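Local coordinates for protein fructosamine deglycase FrlB (Bacillus subtilis, PDB 3EUA) that converts a range of fructosamine 6-phosphates to glucose 6-phosphate and a free amino acid, at residues S210-I215 and I222-I227; L216-W221 and R322-V327; T274-A279 and R304-E309; S201-G206 and L294-L299. All blocks are in the same frame, centred on the assembly; numbering follows the deposited sequence.

In the fold
All four contacts use the C-terminal half of the chain. Contact 4 opens first, at 201-206, where strand 197-200 gives way to helix 205-220. Contact 1 is local, tying helix 205-220 (at 210-215) to the chain entering strand 226-228 (at 222-227), wholly within the span of contact 4. Contact 2 starts between these segments, at 216-221, and so crosses contacts 1 and 4. Contact 3 opens at 274-279 and closes at 304-309, joining strand 273-277 to helix 288-313; contact 4 closes in between, at 294-299, fastening the start of helix 205-220 to helix 288-313, and crosses it. Contact 2 closes last, at 322-327, enclosing contact 3 and bringing the C-terminal tail back to helix 205-220.

Contact 1 (S210-I215 and I222-I227); sequences SYSICI and IHSHAI
Within the beta-alpha-beta unit of strand 197-200, helix 205-220 and strand 226-228, S212 of the helix meets S224 and A226 of the chain returning to the sheet. The two serine hydroxyls face each other, S212 OG lying 2.8 Å from S224 OG, and form the only polar link between these segments. S212 carries OG beside its own backbone N (chi1 -71°), while S224 has OG anti to the backbone N (chi1 -165°); these torsions bring the two oxygens together. The backbones come close here as well, with 5.1 Å between the CA atoms of S212 and S224. Two residues along, the methyl of A226 packs against the hydroxyl, its CB 3.7 Å from S212 OG. The nearby A226 N is poorly angled for a bond to that oxygen. Each hydroxyl also has a partner in or next to strand 197-200: S212 OG bonds to T198 OG1 and S224 OG to the carbonyl of I196. S212, S224 and A226 are all buried, so the two hydroxyls share a small polar cluster with T198 and a backbone carbonyl between helix and sheet. Such close packing of a helix on adjacent parallel strands belongs to the beta-alpha-beta crossover of the SIS domain.

Contact 2 (L216-W221 and R322-V327); sequences LMEMQW and RYMWKV
W221 NE1 and R322 NH2, from two side chains stacked on each other, both grip E238 of the second subunit: the indole N-H goes to its OE1, the guanidinium to its backbone O. OE2 of the same carboxylate takes the backbone N of Y323 and that of M324. Within the chain the guanidinium lies flat over one face of the indole, the two planes only 8° apart. R322 CZ sits 3.8 Å from the centroid of the six-membered ring of W221 and 7° off its normal, a cation-pi contact over the face. The guanidinium nitrogens spread over the indole: NH1 of R322 is 3.7 Å from CZ3 of W221, and NE of R322 is 3.7 Å from CE2 of W221. The aliphatic part of the arginine joins in, CG of R322 approaching CZ2 of W221 to 3.4 Å. From CG to NE the arginine chain runs extended (chi2 -179°), which carries the guanidinium along the indole. With an alanine in place of W221, the R322 guanidinium would probably lose the surface it lies on and E238 of the second subunit one N-H donor. Nearby, E218 OE2 forms a salt bridge with R321. The whole is a cation-pi stack at a subunit interface, where the C-terminal tail returns to the end of helix 205-220.

Contact 3 (T274-A279 and R304-E309); sequences TVLDAA and RSYADE
Y306 of helix 288-313 brings the CE2 corner of its ring up to T274 and L276 of strand 273-277, outermost of its sheet within the chain. The nearest approach is at the ring edge, near its plane, where the methyl CG2 of T274 lies 3.6 Å from CE2 of Y306. From an oblique direction CD1 of L276 reaches the same carbon, 4.1 Å from CE2 of Y306. Both strand side chains run past the tyrosine in the opposite sense to it, so the groups overlap alongside one another. T274 holds CG2 anti to its backbone N, with OG1 beside that N (chi1 -66°), which turns the methyl toward the ring. The contact is apolar and small, and the nearest CA atoms, those of T274 and Y306, stay 10.3 Å apart; the long tyrosine side chain spans the gap. Further out, Y306 OH makes a weak hydrogen bond to E179 OE1, and F186 meets the ring with planes at about 45°. Where the strand ends, D277 OD1 accepts from A279 N at 2.8 Å in an Asx turn, and it also pairs with R256. Helix 288-313 thus packs on strand 273-277 beside helix 158-190, whose F186 touches T274 as well, while Y211 of helix 205-220 packs on Y306 too.

Contact 4 (S201-G206 and L294-L299); sequences SGANYG and LAPLVL
A203 and N204, in the turn that leads from strand 197-200 into helix 205-220, rest on P296 and L299 of helix 288-313 inside the second SIS domain. The apolar part centres on the proline ring: CB of A203 lies 4.0 Å from CG of P296. The N204 side chain crosses that of P296 at about a right angle, and its end also touches L299. At the backbone level the two chains come nearest at N204 and P296, whose CA atoms are 5.0 Å apart.

Hydrogen bonds lie within each segment, not between them. The turn is closed by N204 N bonding to S201 O at 3.0 Å. In the helix the proline has no N-H to give, and L297 N lacks the regular bond to the preceding turn and makes only a weak one to L294 O, so the helix is kinked there; regular bonding is in place again at L299 N, 3.0 Å from A295 O. Outside the pair, D253 OD2 takes A203 N, E259 OE2 takes S201 N, and E63 OE1 of the second subunit takes G202 N, so carboxylates hold much of the turn's backbone.

The remaining interaction sets a polar atom against carbon. The buried carbonyl of A203 finds no polar partner in the model and faces the proline ring, with its O 3.3 Å from CG of P296 and 3.5 Å from CB of P296.

Contact 1 (S210-I215 and I222-I227)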
loop_
_atom_site.group_PDB
_atom_site.type_symbol
_atom_site.label_atom_id
_atom_site.label_comp_id
_atom_site.label_asym_id
_atom_site.label_seq_id
_atom_site.Cartn_x
_atom_site.Cartn_y
_atom_site.Cartn_z
ATOM N N SER A 210 -4.955 9.319 3.227
ATOM C CA SER A 210 -5.085 10.714 2.796
ATOM C C SER A 210 -4.999 11.641 3.993
ATOM O O SER A 210 -4.351 12.682 3.965
ATOM C CB SER A 210 -6.432 10.916 2.094
ATOM O OG SER A 210 -6.420 12.173 1.448
ATOM N N TYR A 211 -5.655 11.286 5.082
ATOM C CA TYR A 211 -5.601 12.193 6.250
ATOM C C TYR A 211 -4.179 12.331 6.711
ATOM O O TYR A 211 -3.747 13.422 7.105
ATOM C CB TYR A 211 -6.443 11.708 7.408
ATOM C CG TYR A 211 -6.921 12.827 8.299
ATOM C CD1 TYR A 211 -7.955 13.628 7.898
ATOM C CD2 TYR A 211 -6.367 13.055 9.526
ATOM C CE1 TYR A 211 -8.411 14.666 8.676
ATOM C CE2 TYR A 211 -6.839 14.091 10.344
ATOM C CZ TYR A 211 -7.872 14.878 9.900
ATOM O OH TYR A 211 -8.346 15.910 10.656
ATOM N N SER A 212 -3.441 11.226 6.697
ATOM C CA SER A 212 -2.040 11.251 7.127
ATOM C C SER A 212 -1.134 12.062 6.215
ATOM O O SER A 212 -0.443 12.998 6.668
ATOM C CB SER A 212 -1.452 9.827 7.245
ATOM O OG SER A 212 -2.009 9.117 8.360
ATOM N N ILE A 213 -1.159 11.740 4.936
ATOM C CA ILE A 213 -0.223 12.386 4.015
ATOM C C ILE A 213 -0.609 13.793 3.534
ATOM O O ILE A 213 0.271 14.617 3.335
ATOM C CB ILE A 213 0.145 11.475 2.817
ATOM C CG1 ILE A 213 -1.073 11.192 1.938
ATOM C CG2 ILE A 213 0.856 10.189 3.328
ATOM C CD1 ILE A 213 -0.709 10.993 0.481
ATOM N N CYS A 214 -1.910 14.043 3.413
ATOM C CA CYS A 214 -2.467 15.316 2.962
ATOM C C CYS A 214 -2.843 16.264 4.095
ATOM O O CYS A 214 -2.265 17.311 4.228
ATOM C CB CYS A 214 -3.670 15.059 2.076
ATOM S SG CYS A 214 -3.204 14.141 0.585
ATOM N N ILE A 215 -3.771 15.891 4.953
ATOM C CA ILE A 215 -4.164 16.824 5.982
ATOM C C ILE A 215 -3.053 17.062 6.997
ATOM O O ILE A 215 -2.629 18.219 7.223
ATOM C CB ILE A 215 -5.444 16.381 6.732
ATOM C CG1 ILE A 215 -6.654 16.301 5.778
ATOM C CG2 ILE A 215 -5.683 17.322 7.923
ATOM C CD1 ILE A 215 -7.179 17.649 5.238
ATOM N N ILE A 222 2.351 18.028 10.541
ATOM C CA ILE A 222 2.236 17.140 11.681
ATOM C C ILE A 222 2.654 15.771 11.180
ATOM O O ILE A 222 2.164 15.329 10.142
ATOM C CB ILE A 222 0.807 17.105 12.214
ATOM C CG1 ILE A 222 0.446 18.475 12.795
ATOM C CG2 ILE A 222 0.667 16.070 13.281
ATOM C CD1 ILE A 222 -0.954 18.602 13.252
ATOM N N HIS A 223 3.552 15.106 11.904
ATOM C CA HIS A 223 3.994 13.775 11.497
ATOM C C HIS A 223 2.825 12.818 11.544
ATOM O O HIS A 223 2.000 12.888 12.464
ATOM C CB HIS A 223 5.095 13.263 12.414
ATOM C CG HIS A 223 6.312 14.134 12.436
ATOM N ND1 HIS A 223 7.144 14.277 11.348
ATOM C CD2 HIS A 223 6.864 14.867 13.433
ATOM C CE1 HIS A 223 8.127 15.103 11.654
ATOM N NE2 HIS A 223 7.993 15.460 12.922
ATOM N N SER A 224 2.735 11.901 10.582
ATOM C CA SER A 224 1.665 10.893 10.641
ATOM C C SER A 224 2.122 9.610 9.928
ATOM O O SER A 224 3.264 9.503 9.441
ATOM C CB SER A 224 0.337 11.438 10.092
ATOM O OG SER A 224 -0.787 10.624 10.443
ATOM N N HIS A 225 1.231 8.636 9.930
ATOM C CA HIS A 225 1.442 7.306 9.338
ATOM C C HIS A 225 0.100 6.672 9.408
ATOM O O HIS A 225 -0.507 6.685 10.475
ATOM C CB HIS A 225 2.349 6.475 10.237
ATOM C CG HIS A 225 2.748 5.142 9.679
ATOM N ND1 HIS A 225 3.743 4.382 10.263
ATOM C CD2 HIS A 225 2.390 4.484 8.547
ATOM C CE1 HIS A 225 3.912 3.272 9.556
ATOM N NE2 HIS A 225 3.104 3.310 8.508
ATOM N N ALA A 226 -0.385 6.118 8.311
ATOM C CA ALA A 226 -1.667 5.431 8.301
ATOM C C ALA A 226 -1.384 3.948 8.467
ATOM O O ALA A 226 -0.934 3.297 7.555
ATOM C CB ALA A 226 -2.459 5.671 7.014
ATOM N N ILE A 227 -1.711 3.426 9.627
ATOM C CA ILE A 227 -1.495 2.011 9.914
ATOM C C ILE A 227 -2.674 1.171 9.427
ATOM O O ILE A 227 -3.791 1.471 9.717
ATOM C CB ILE A 227 -1.341 1.740 11.452
ATOM C CG1 ILE A 227 -0.317 2.694 12.081
ATOM C CG2 ILE A 227 -0.974 0.255 11.718
ATOM C CD1 ILE A 227 0.984 2.657 11.417
#

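Contact 2 (L216-W221 and R322-V327)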
loop_
_atom_site.group_PDB
_atom_site.type_symbol
_atom_site.label_atom_id
_atom_site.label_comp_id
_atom_site.label_asym_id
_atom_site.label_seq_id
_atom_site.Cartn_x
_atom_site.Cartn_y
_atom_site.Cartn_z
ATOM N N LEU A 216 -2.524 15.983 7.552
ATOM C CA LEU A 216 -1.536 16.133 8.605
ATOM C C LEU A 216 -0.154 16.576 8.148
ATOM O O LEU A 216 0.306 17.626 8.557
ATOM C CB LEU A 216 -1.497 14.852 9.467
ATOM C CG LEU A 216 -2.841 14.589 10.206
ATOM C CD1 LEU A 216 -2.807 13.249 10.918
ATOM C CD2 LEU A 216 -3.224 15.707 11.209
HETATM N N MSE A 217 0.487 15.787 7.301
HETATM C CA MSE A 217 1.824 16.084 6.810
HETATM C C MSE A 217 1.837 17.323 5.913
HETATM O O MSE A 217 2.396 18.362 6.281
HETATM C CB MSE A 217 2.414 14.855 6.087
HETATM C CG MSE A 217 2.588 13.635 7.000
HETATM SE SE MSE A 217 3.292 12.076 6.133
HETATM C CE MSE A 217 5.227 12.735 5.965
ATOM N N GLU A 218 1.170 17.235 4.775
ATOM C CA GLU A 218 1.120 18.331 3.813
ATOM C C GLU A 218 0.561 19.630 4.324
ATOM O O GLU A 218 1.227 20.675 4.230
ATOM C CB GLU A 218 0.272 17.940 2.602
ATOM C CG GLU A 218 0.278 18.918 1.434
ATOM C CD GLU A 218 -0.712 18.519 0.324
ATOM O OE1 GLU A 218 -1.510 17.566 0.503
ATOM O OE2 GLU A 218 -0.697 19.204 -0.734
HETATM N N MSE A 219 -0.613 19.563 4.915
HETATM C CA MSE A 219 -1.345 20.784 5.286
HETATM C C MSE A 219 -1.250 21.288 6.710
HETATM O O MSE A 219 -1.821 22.321 7.026
HETATM C CB MSE A 219 -2.811 20.553 4.917
HETATM C CG MSE A 219 -3.010 20.134 3.451
HETATM SE SE MSE A 219 -4.906 19.955 2.906
HETATM C CE MSE A 219 -4.727 18.870 1.263
ATOM N N GLN A 220 -0.532 20.569 7.562
ATOM C CA GLN A 220 -0.352 20.959 8.954
ATOM C C GLN A 220 1.052 20.767 9.465
ATOM O O GLN A 220 1.386 21.278 10.546
ATOM C CB GLN A 220 -1.324 20.135 9.840
ATOM C CG GLN A 220 -2.785 20.471 9.662
ATOM C CD GLN A 220 -3.120 21.860 10.154
ATOM O OE1 GLN A 220 -3.196 22.103 11.350
ATOM N NE2 GLN A 220 -3.335 22.777 9.232
ATOM N N TRP A 221 1.902 20.096 8.693
ATOM C CA TRP A 221 3.268 19.757 9.099
ATOM C C TRP A 221 3.272 18.991 10.428
ATOM O O TRP A 221 4.041 19.293 11.323
ATOM C CB TRP A 221 4.191 20.971 9.179
ATOM C CG TRP A 221 4.223 21.799 7.951
ATOM C CD1 TRP A 221 3.902 21.417 6.678
ATOM C CD2 TRP A 221 4.765 23.099 7.850
ATOM N NE1 TRP A 221 4.126 22.455 5.797
ATOM C CE2 TRP A 221 4.659 23.502 6.497
ATOM C CE3 TRP A 221 5.295 24.003 8.787
ATOM C CZ2 TRP A 221 5.076 24.763 6.055
ATOM C CZ3 TRP A 221 5.714 25.254 8.338
ATOM C CH2 TRP A 221 5.590 25.613 6.987
ATOM N N ARG A 322 5.245 25.249 2.061
ATOM C CA ARG A 322 6.576 25.801 2.010
ATOM C C ARG A 322 7.292 25.321 0.774
ATOM O O ARG A 322 8.206 25.970 0.343
ATOM C CB ARG A 322 7.368 25.480 3.256
ATOM C CG ARG A 322 7.456 24.060 3.659
ATOM C CD ARG A 322 8.256 24.009 4.925
ATOM N NE ARG A 322 8.121 22.742 5.614
ATOM C CZ ARG A 322 8.482 22.573 6.882
ATOM N NH1 ARG A 322 8.981 23.583 7.591
ATOM N NH2 ARG A 322 8.303 21.404 7.474
ATOM N N TYR A 323 6.825 24.222 0.170
ATOM C CA TYR A 323 7.485 23.666 -1.019
ATOM C C TYR A 323 6.563 23.583 -2.222
ATOM O O TYR A 323 6.915 24.090 -3.303
ATOM C CB TYR A 323 8.083 22.279 -0.724
ATOM C CG TYR A 323 8.943 22.228 0.535
ATOM C CD1 TYR A 323 9.906 23.199 0.777
ATOM C CD2 TYR A 323 8.836 21.178 1.448
ATOM C CE1 TYR A 323 10.713 23.159 1.903
ATOM C CE2 TYR A 323 9.651 21.139 2.598
ATOM C CZ TYR A 323 10.577 22.132 2.811
ATOM O OH TYR A 323 11.397 22.103 3.923
HETATM N N MSE A 324 5.400 22.966 -2.044
HETATM C CA MSE A 324 4.465 22.821 -3.144
HETATM C C MSE A 324 4.048 24.189 -3.639
HETATM O O MSE A 324 3.722 25.119 -2.853
HETATM C CB MSE A 324 3.240 22.024 -2.733
HETATM C CG MSE A 324 2.312 21.645 -3.883
HETATM SE SE MSE A 324 0.706 20.731 -3.261
HETATM C CE MSE A 324 1.527 19.428 -2.165
ATOM N N TRP A 325 4.101 24.282 -4.964
ATOM C CA TRP A 325 3.797 25.506 -5.703
ATOM C C TRP A 325 4.798 26.644 -5.430
ATOM O O TRP A 325 4.620 27.759 -5.947
ATOM C CB TRP A 325 2.377 26.047 -5.409
ATOM C CG TRP A 325 1.240 25.061 -5.512
ATOM C CD1 TRP A 325 0.885 24.341 -6.604
ATOM C CD2 TRP A 325 0.255 24.760 -4.502
ATOM N NE1 TRP A 325 -0.215 23.568 -6.328
ATOM C CE2 TRP A 325 -0.620 23.813 -5.040
ATOM C CE3 TRP A 325 0.058 25.181 -3.183
ATOM C CZ2 TRP A 325 -1.687 23.279 -4.317
ATOM C CZ3 TRP A 325 -1.020 24.646 -2.456
ATOM C CH2 TRP A 325 -1.869 23.708 -3.028
ATOM N N LYS A 326 5.853 26.400 -4.651
ATOM C CA LYS A 326 6.809 27.461 -4.323
ATOM C C LYS A 326 8.235 27.228 -4.731
ATOM O O LYS A 326 8.958 28.217 -4.951
ATOM C CB LYS A 326 6.760 27.756 -2.828
ATOM C CG LYS A 326 5.407 28.268 -2.442
ATOM C CD LYS A 326 5.343 28.738 -1.022
ATOM C CE LYS A 326 3.936 29.218 -0.737
ATOM N NZ LYS A 326 3.855 29.769 0.623
ATOM N N VAL A 327 8.670 25.974 -4.796
ATOM C CA VAL A 327 10.023 25.657 -5.202
ATOM C C VAL A 327 9.985 24.623 -6.316
ATOM O O VAL A 327 8.943 24.019 -6.595
ATOM C CB VAL A 327 10.862 25.134 -4.033
ATOM C CG1 VAL A 327 10.883 26.167 -2.900
ATOM C CG2 VAL A 327 10.331 23.782 -3.539
#

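Contact 3 (T274-A279 and R304-E309)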
loop_
_atom_site.group_PDB
_atom_site.type_symbol
_atom_site.label_atom_id
_atom_site.label_comp_id
_atom_site.label_asym_id
_atom_site.label_seq_id
_atom_site.Cartn_x
_atom_site.Cartn_y
_atom_site.Cartn_z
ATOM N N THR A 274 -8.979 9.151 18.921
ATOM C CA THR A 274 -10.037 9.922 18.273
ATOM C C THR A 274 -10.677 8.906 17.390
ATOM O O THR A 274 -10.097 8.519 16.363
ATOM C CB THR A 274 -9.487 11.105 17.474
ATOM O OG1 THR A 274 -8.892 12.043 18.384
ATOM C CG2 THR A 274 -10.590 11.799 16.769
ATOM N N VAL A 275 -11.871 8.464 17.766
ATOM C CA VAL A 275 -12.539 7.386 17.058
ATOM C C VAL A 275 -13.721 7.854 16.206
ATOM O O VAL A 275 -14.608 8.539 16.695
ATOM C CB VAL A 275 -13.081 6.318 18.067
ATOM C CG1 VAL A 275 -13.705 5.140 17.346
ATOM C CG2 VAL A 275 -11.964 5.856 19.024
ATOM N N LEU A 276 -13.709 7.502 14.930
ATOM C CA LEU A 276 -14.827 7.839 14.031
ATOM C C LEU A 276 -15.408 6.526 13.603
ATOM O O LEU A 276 -14.752 5.749 12.890
ATOM C CB LEU A 276 -14.380 8.617 12.782
ATOM C CG LEU A 276 -14.056 10.088 12.973
ATOM C CD1 LEU A 276 -12.749 10.248 13.737
ATOM C CD2 LEU A 276 -14.003 10.718 11.580
ATOM N N ASP A 277 -16.621 6.249 14.063
ATOM C CA ASP A 277 -17.278 4.981 13.751
ATOM C C ASP A 277 -18.484 5.244 12.866
ATOM O O ASP A 277 -19.457 5.877 13.298
ATOM C CB ASP A 277 -17.695 4.266 15.055
ATOM C CG ASP A 277 -18.316 2.866 14.825
ATOM O OD1 ASP A 277 -18.624 2.465 13.675
ATOM O OD2 ASP A 277 -18.513 2.151 15.831
ATOM N N ALA A 278 -18.417 4.753 11.628
ATOM C CA ALA A 278 -19.476 4.916 10.645
ATOM C C ALA A 278 -20.816 4.325 11.115
ATOM O O ALA A 278 -21.883 4.731 10.673
ATOM C CB ALA A 278 -19.066 4.274 9.332
ATOM N N ALA A 279 -20.745 3.342 11.993
ATOM C CA ALA A 279 -21.962 2.746 12.534
ATOM C C ALA A 279 -22.771 3.752 13.352
ATOM O O ALA A 279 -23.981 3.554 13.529
ATOM C CB ALA A 279 -21.625 1.508 13.333
ATOM N N ARG A 304 -12.766 15.970 7.300
ATOM C CA ARG A 304 -12.483 17.300 6.795
ATOM C C ARG A 304 -12.903 18.354 7.815
ATOM O O ARG A 304 -12.242 19.363 7.914
ATOM C CB ARG A 304 -13.190 17.588 5.482
ATOM C CG ARG A 304 -12.719 18.895 4.803
ATOM C CD ARG A 304 -11.464 18.626 4.064
ATOM N NE ARG A 304 -10.833 19.802 3.482
ATOM C CZ ARG A 304 -9.818 19.744 2.609
ATOM N NH1 ARG A 304 -9.298 20.867 2.121
ATOM N NH2 ARG A 304 -9.338 18.569 2.186
ATOM N N SER A 305 -13.991 18.148 8.556
ATOM C CA SER A 305 -14.419 19.123 9.552
ATOM C C SER A 305 -13.424 19.151 10.717
ATOM O O SER A 305 -13.180 20.201 11.312
ATOM C CB SER A 305 -15.854 18.836 10.005
ATOM O OG SER A 305 -15.945 17.621 10.715
ATOM N N TYR A 306 -12.826 17.990 11.020
ATOM C CA TYR A 306 -11.820 17.886 12.067
ATOM C C TYR A 306 -10.592 18.679 11.629
ATOM O O TYR A 306 -10.016 19.407 12.434
ATOM C CB TYR A 306 -11.445 16.428 12.360
ATOM C CG TYR A 306 -12.394 15.626 13.252
ATOM C CD1 TYR A 306 -13.752 15.528 12.973
ATOM C CD2 TYR A 306 -11.901 14.906 14.347
ATOM C CE1 TYR A 306 -14.602 14.778 13.776
ATOM C CE2 TYR A 306 -12.739 14.149 15.150
ATOM C CZ TYR A 306 -14.087 14.081 14.864
ATOM O OH TYR A 306 -14.914 13.320 15.678
ATOM N N ALA A 307 -10.221 18.544 10.358
ATOM C CA ALA A 307 -9.077 19.261 9.769
ATOM C C ALA A 307 -9.256 20.773 9.845
ATOM O O ALA A 307 -8.327 21.488 10.210
ATOM C CB ALA A 307 -8.861 18.810 8.312
ATOM N N ASP A 308 -10.456 21.248 9.509
ATOM C CA ASP A 308 -10.794 22.675 9.547
ATOM C C ASP A 308 -10.619 23.267 10.929
ATOM O O ASP A 308 -10.022 24.343 11.056
ATOM C CB ASP A 308 -12.232 22.922 9.047
ATOM C CG ASP A 308 -12.390 22.728 7.530
ATOM O OD1 ASP A 308 -11.396 22.834 6.753
ATOM O OD2 ASP A 308 -13.550 22.525 7.094
ATOM N N GLU A 309 -11.110 22.553 11.948
ATOM C CA GLU A 309 -10.967 22.976 13.345
ATOM C C GLU A 309 -9.499 22.984 13.819
ATOM O O GLU A 309 -9.061 23.893 14.546
ATOM C CB GLU A 309 -11.773 22.058 14.284
ATOM C CG GLU A 309 -13.276 22.092 14.116
ATOM C CD GLU A 309 -13.915 23.447 14.447
ATOM O OE1 GLU A 309 -13.351 24.254 15.225
ATOM O OE2 GLU A 309 -15.018 23.700 13.937
#

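Contact 4 (S201-G206 and L294-L299)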
loop_
_atom_site.group_PDB
_atom_site.type_symbol
_atom_site.label_atom_id
_atom_site.label_comp_id
_atom_site.label_asym_id
_atom_site.label_seq_id
_atom_site.Cartn_x
_atom_site.Cartn_y
_atom_site.Cartn_z
ATOM N N SER A 201 -8.921 -0.126 7.815
ATOM C CA SER A 201 -8.725 -1.288 6.940
ATOM C C SER A 201 -9.726 -1.282 5.790
ATOM O O SER A 201 -10.531 -0.357 5.637
ATOM C CB SER A 201 -8.845 -2.600 7.735
ATOM O OG SER A 201 -10.155 -2.769 8.245
ATOM N N GLY A 202 -9.607 -2.264 4.913
ATOM C CA GLY A 202 -10.542 -2.394 3.799
ATOM C C GLY A 202 -10.729 -1.157 2.952
ATOM O O GLY A 202 -9.767 -0.509 2.580
ATOM N N ALA A 203 -11.982 -0.800 2.695
ATOM C CA ALA A 203 -12.344 0.337 1.860
ATOM C C ALA A 203 -12.087 1.684 2.510
ATOM O O ALA A 203 -12.200 2.697 1.839
ATOM C CB ALA A 203 -13.797 0.234 1.450
ATOM N N ASN A 204 -11.754 1.688 3.809
ATOM C CA ASN A 204 -11.511 2.913 4.566
ATOM C C ASN A 204 -10.033 3.284 4.657
ATOM O O ASN A 204 -9.696 4.381 5.133
ATOM C CB ASN A 204 -12.041 2.699 6.008
ATOM C CG ASN A 204 -13.381 2.002 6.023
ATOM O OD1 ASN A 204 -13.499 0.847 6.445
ATOM N ND2 ASN A 204 -14.367 2.645 5.452
ATOM N N TYR A 205 -9.133 2.382 4.237
ATOM C CA TYR A 205 -7.698 2.619 4.385
ATOM C C TYR A 205 -7.230 3.860 3.647
ATOM O O TYR A 205 -6.444 4.620 4.193
ATOM C CB TYR A 205 -6.847 1.384 4.014
ATOM C CG TYR A 205 -5.357 1.696 4.210
ATOM C CD1 TYR A 205 -4.818 1.765 5.487
ATOM C CD2 TYR A 205 -4.528 2.008 3.136
ATOM C CE1 TYR A 205 -3.511 2.089 5.702
ATOM C CE2 TYR A 205 -3.176 2.327 3.345
ATOM C CZ TYR A 205 -2.688 2.373 4.634
ATOM O OH TYR A 205 -1.382 2.717 4.867
ATOM N N GLY A 206 -7.725 4.119 2.441
ATOM C CA GLY A 206 -7.309 5.330 1.694
ATOM C C GLY A 206 -7.704 6.630 2.393
ATOM O O GLY A 206 -6.986 7.623 2.266
ATOM N N LEU A 294 -19.884 2.862 0.683
ATOM C CA LEU A 294 -20.154 4.306 0.854
ATOM C C LEU A 294 -19.676 4.919 2.172
ATOM O O LEU A 294 -19.418 6.130 2.239
ATOM C CB LEU A 294 -21.665 4.578 0.689
ATOM C CG LEU A 294 -22.209 4.298 -0.729
ATOM C CD1 LEU A 294 -23.748 4.283 -0.745
ATOM C CD2 LEU A 294 -21.627 5.271 -1.787
ATOM N N ALA A 295 -19.529 4.105 3.201
ATOM C CA ALA A 295 -19.085 4.618 4.515
ATOM C C ALA A 295 -17.788 5.411 4.462
ATOM O O ALA A 295 -17.672 6.414 5.187
ATOM C CB ALA A 295 -18.951 3.514 5.538
ATOM N N PRO A 296 -16.804 4.962 3.648
ATOM C CA PRO A 296 -15.561 5.762 3.628
ATOM C C PRO A 296 -15.735 7.225 3.186
ATOM O O PRO A 296 -14.955 8.110 3.613
ATOM C CB PRO A 296 -14.661 5.031 2.631
ATOM C CG PRO A 296 -15.326 3.794 2.222
ATOM C CD PRO A 296 -16.718 3.754 2.804
ATOM N N LEU A 297 -16.696 7.466 2.292
ATOM C CA LEU A 297 -16.999 8.840 1.828
ATOM C C LEU A 297 -17.481 9.687 2.985
ATOM O O LEU A 297 -17.068 10.845 3.145
ATOM C CB LEU A 297 -18.031 8.873 0.724
ATOM C CG LEU A 297 -17.563 8.433 -0.647
ATOM C CD1 LEU A 297 -16.849 7.064 -0.643
ATOM C CD2 LEU A 297 -18.757 8.402 -1.573
ATOM N N VAL A 298 -18.323 9.116 3.812
ATOM C CA VAL A 298 -18.829 9.830 4.985
ATOM C C VAL A 298 -17.721 10.086 6.006
ATOM O O VAL A 298 -17.614 11.167 6.550
ATOM C CB VAL A 298 -19.930 9.026 5.685
ATOM C CG1 VAL A 298 -20.515 9.884 6.792
ATOM C CG2 VAL A 298 -21.034 8.650 4.680
ATOM N N LEU A 299 -16.906 9.060 6.268
ATOM C CA LEU A 299 -15.789 9.174 7.209
ATOM C C LEU A 299 -14.837 10.279 6.726
ATOM O O LEU A 299 -14.398 11.143 7.506
ATOM C CB LEU A 299 -15.097 7.804 7.388
ATOM C CG LEU A 299 -15.826 6.705 8.208
ATOM C CD1 LEU A 299 -15.250 5.291 7.985
ATOM C CD2 LEU A 299 -15.775 7.113 9.708
#